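Local structure of major allergen Alt a 1 (Alternaria alternata, 3V0R) at residues K56-S64 and S74-K85. The protein may bind host plant thaumatin-like proteins and inhibit their beta-glucanase activity, as a secreted, disulfide-linked fungal homodimer with a beta-barrel fold. Sequence-based numbering, arbitrary orientation.
With SO4 (sulfate ion), chain D.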
# COMPACT_ATOMS: atom_id res chain seq x y z
N LYS A 56 16.61 -9.95 4.15
CA LYS A 56 16.68 -11.42 4.22
C LYS A 56 15.49 -11.95 4.99
O LYS A 56 15.41 -11.78 6.17
CB LYS A 56 17.99 -11.84 4.86
CG LYS A 56 18.14 -13.34 5.09
CD LYS A 56 19.61 -13.64 5.40
CE LYS A 56 19.76 -14.74 6.45
NZ LYS A 56 19.45 -16.10 5.91
N LEU A 57 14.56 -12.59 4.30
CA LEU A 57 13.42 -13.18 5.02
C LEU A 57 13.87 -14.43 5.78
O LEU A 57 14.74 -15.15 5.32
CB LEU A 57 12.29 -13.53 4.04
CG LEU A 57 11.61 -12.36 3.34
CD1 LEU A 57 10.65 -12.79 2.24
CD2 LEU A 57 10.80 -11.56 4.40
N GLU A 58 13.28 -14.68 6.95
CA GLU A 58 13.65 -15.79 7.79
C GLU A 58 12.59 -16.91 7.70
O GLU A 58 11.37 -16.62 7.56
CB GLU A 58 13.75 -15.33 9.26
CG GLU A 58 14.65 -14.10 9.49
CD GLU A 58 16.11 -14.31 9.14
OE1 GLU A 58 16.57 -15.47 9.02
OE2 GLU A 58 16.86 -13.28 9.00
N ASP A 59 13.06 -18.16 7.75
CA ASP A 59 12.18 -19.29 8.00
C ASP A 59 11.64 -19.30 9.46
O ASP A 59 12.23 -18.74 10.38
CB ASP A 59 12.84 -20.64 7.65
CG ASP A 59 13.32 -20.69 6.21
OD1 ASP A 59 12.55 -20.45 5.25
OD2 ASP A 59 14.54 -20.89 6.03
N HIS A 60 10.52 -19.97 9.65
CA HIS A 60 9.87 -20.10 10.93
C HIS A 60 9.78 -18.81 11.71
O HIS A 60 10.15 -18.76 12.86
CB HIS A 60 10.44 -21.21 11.80
CG HIS A 60 11.89 -21.27 11.87
ND1 HIS A 60 12.62 -22.03 11.02
CD2 HIS A 60 12.78 -20.74 12.81
CE1 HIS A 60 13.92 -21.94 11.33
NE2 HIS A 60 14.04 -21.13 12.43
N LYS A 61 9.31 -17.78 11.03
CA LYS A 61 9.07 -16.47 11.64
C LYS A 61 7.75 -15.92 11.14
O LYS A 61 7.48 -16.00 9.99
CB LYS A 61 10.19 -15.54 11.26
CG LYS A 61 10.01 -14.16 11.84
CD LYS A 61 11.10 -13.23 11.39
CE LYS A 61 10.88 -11.90 12.14
NZ LYS A 61 11.73 -10.92 11.50
N TRP A 62 6.93 -15.35 12.02
CA TRP A 62 5.63 -14.80 11.60
C TRP A 62 5.83 -13.50 10.87
O TRP A 62 6.57 -12.62 11.35
CB TRP A 62 4.76 -14.47 12.80
CG TRP A 62 4.23 -15.69 13.54
CD1 TRP A 62 4.43 -16.02 14.87
CD2 TRP A 62 3.39 -16.72 13.02
NE1 TRP A 62 3.78 -17.20 15.17
CE2 TRP A 62 3.17 -17.67 14.11
CE3 TRP A 62 2.82 -16.98 11.79
CZ2 TRP A 62 2.43 -18.78 13.95
CZ3 TRP A 62 2.09 -18.12 11.67
CH2 TRP A 62 1.90 -18.99 12.75
N TYR A 63 5.20 -13.35 9.72
CA TYR A 63 5.14 -12.09 9.02
C TYR A 63 3.66 -11.78 8.85
O TYR A 63 2.86 -12.66 8.61
CB TYR A 63 5.80 -12.20 7.64
CG TYR A 63 7.29 -12.37 7.69
CD1 TYR A 63 8.11 -11.25 7.85
CD2 TYR A 63 7.90 -13.61 7.56
CE1 TYR A 63 9.50 -11.37 7.92
CE2 TYR A 63 9.31 -13.73 7.65
CZ TYR A 63 10.07 -12.60 7.81
OH TYR A 63 11.44 -12.71 7.88
N SER A 64 3.33 -10.50 8.91
CA SER A 64 2.00 -10.06 8.58
C SER A 64 1.75 -10.33 7.13
O SER A 64 2.65 -10.16 6.32
CB SER A 64 1.90 -8.56 8.89
OG SER A 64 0.59 -8.16 8.56
N SER A 74 3.98 -17.91 8.08
CA SER A 74 5.34 -18.31 8.22
C SER A 74 5.68 -19.29 7.11
O SER A 74 4.78 -19.92 6.57
CB SER A 74 5.49 -18.98 9.60
OG SER A 74 6.84 -19.26 9.90
N PHE A 75 6.94 -19.41 6.74
CA PHE A 75 7.35 -20.28 5.63
C PHE A 75 8.52 -21.09 6.07
O PHE A 75 9.43 -20.57 6.76
CB PHE A 75 7.68 -19.43 4.38
CG PHE A 75 7.56 -20.15 3.07
CD1 PHE A 75 6.31 -20.56 2.61
CD2 PHE A 75 8.64 -20.37 2.30
CE1 PHE A 75 6.21 -21.27 1.40
CE2 PHE A 75 8.56 -21.07 1.09
CZ PHE A 75 7.33 -21.53 0.65
N ASP A 76 8.57 -22.38 5.68
CA ASP A 76 9.76 -23.21 5.81
C ASP A 76 10.26 -23.43 4.41
O ASP A 76 9.73 -24.22 3.68
CB ASP A 76 9.38 -24.56 6.45
CG ASP A 76 9.23 -24.48 7.99
OD1 ASP A 76 9.51 -23.43 8.61
OD2 ASP A 76 8.84 -25.49 8.59
N SER A 77 11.34 -22.75 4.04
CA SER A 77 11.77 -22.82 2.67
C SER A 77 12.33 -24.19 2.32
O SER A 77 12.24 -24.56 1.17
CB SER A 77 12.80 -21.73 2.33
OG SER A 77 13.93 -21.87 3.18
N ASP A 78 12.83 -24.96 3.30
CA ASP A 78 13.36 -26.29 2.99
C ASP A 78 12.29 -27.26 2.41
O ASP A 78 12.64 -28.18 1.70
CB ASP A 78 14.00 -26.95 4.27
CG ASP A 78 12.94 -27.23 5.42
OD1 ASP A 78 11.83 -26.74 5.38
OD2 ASP A 78 13.24 -27.96 6.38
N ARG A 79 11.02 -27.04 2.68
CA ARG A 79 9.97 -27.97 2.27
C ARG A 79 8.85 -27.24 1.53
O ARG A 79 7.78 -27.81 1.28
CB ARG A 79 9.43 -28.66 3.51
CG ARG A 79 8.70 -27.70 4.44
CD ARG A 79 8.46 -28.26 5.84
NE ARG A 79 9.68 -28.27 6.59
CZ ARG A 79 9.81 -28.57 7.89
NH1 ARG A 79 8.77 -28.91 8.64
NH2 ARG A 79 11.02 -28.53 8.46
N SER A 80 9.08 -25.97 1.18
CA SER A 80 8.05 -25.10 0.62
C SER A 80 6.79 -25.16 1.43
O SER A 80 5.69 -25.22 0.88
CB SER A 80 7.75 -25.49 -0.84
OG SER A 80 8.90 -25.22 -1.63
N GLY A 81 6.92 -25.10 2.75
CA GLY A 81 5.79 -25.26 3.60
C GLY A 81 5.27 -23.96 4.15
O GLY A 81 6.02 -23.17 4.68
N LEU A 82 4.01 -23.72 3.96
CA LEU A 82 3.33 -22.55 4.45
C LEU A 82 2.54 -22.84 5.71
O LEU A 82 1.88 -23.86 5.79
CB LEU A 82 2.31 -22.10 3.39
CG LEU A 82 1.38 -20.95 3.77
CD1 LEU A 82 2.09 -19.63 3.90
CD2 LEU A 82 0.23 -20.76 2.76
N LEU A 83 2.56 -21.91 6.65
CA LEU A 83 1.73 -21.93 7.84
C LEU A 83 1.02 -20.58 7.95
O LEU A 83 1.62 -19.55 7.79
CB LEU A 83 2.64 -22.12 9.06
CG LEU A 83 2.03 -21.97 10.44
CD1 LEU A 83 0.97 -22.98 10.68
CD2 LEU A 83 3.10 -22.08 11.58
N LEU A 84 -0.29 -20.63 8.12
CA LEU A 84 -1.12 -19.43 8.35
C LEU A 84 -1.68 -19.45 9.75
O LEU A 84 -1.95 -20.51 10.28
CB LEU A 84 -2.29 -19.41 7.36
CG LEU A 84 -1.98 -19.35 5.87
CD1 LEU A 84 -3.25 -19.57 5.02
CD2 LEU A 84 -1.37 -17.95 5.57
N LYS A 85 -1.92 -18.28 10.33
CA LYS A 85 -2.54 -18.16 11.59
C LYS A 85 -3.53 -17.02 11.60
O LYS A 85 -3.23 -15.93 11.11
CB LYS A 85 -1.48 -17.90 12.63
CG LYS A 85 -2.01 -17.66 14.00
CD LYS A 85 -0.93 -17.42 15.04
CE LYS A 85 -0.25 -16.08 14.86
NZ LYS A 85 0.70 -15.78 15.98
S SO4 D . 16.02 -6.88 6.97
O1 SO4 D . 15.00 -7.01 8.07
O2 SO4 D . 16.41 -8.25 6.52
O3 SO4 D . 15.38 -5.92 5.98
O4 SO4 D . 17.27 -6.26 7.49
O HOH W 1 8.73 -17.26 7.87
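One face of the Trp62 indole is taken by the side chain of Lys85: the ammonium NZ sits 3.7 Å from the centroid of the five-membered ring, a cation-pi contact 21° off the ring normal, and CE makes a CH-pi contact over the six-membered ring. The lysine and tryptophan side chains cross at about a right angle; the lysine is extended as far as CD, and the turn at chi3 (71°) brings NZ over the five-membered ring. Leu83 adds an apolar contact at the far end of the indole, its CD2 lying 3.5 Å from Trp62 CH2. At the edge of the His60 ring, near its plane, lies OD1 of Asp76, the ring and carboxylate planes 77° apart. OD2 of the same aspartate hangs over the centre of the Arg79 guanidinium, a pairing of charges alone, while Arg79 forms a salt bridge with Asp78, NE to OD1 and NH2 to OD2.

Beyond the rings, Asp59 OD1 accepts two bonds from one residue, both from the same face of its carboxylate: Ser77 N at 2.9 Å from well above the plane, and Ser77 OG on the syn side. Alongside, His60 N donates to Phe75 O (3.1 Å), the single direct backbone bond between the segments. A water completes the join, donating to Glu58 O and Lys61 O and accepting from Phe75 N at 3.0 Å.

The segment leading into 63-64, the outermost strand of the sheet within this chain, thus borders strand 72-76. The Asp59 carboxylate takes up the Ser77 amide, water serves three peptide groups, and the indole packs on the next strand, 81-87. At NZ the attraction is probably largely electrostatic, with dispersion added by CB, CD and CE, and the nearby pi cloud would be expected to steady the lysine's positive charge.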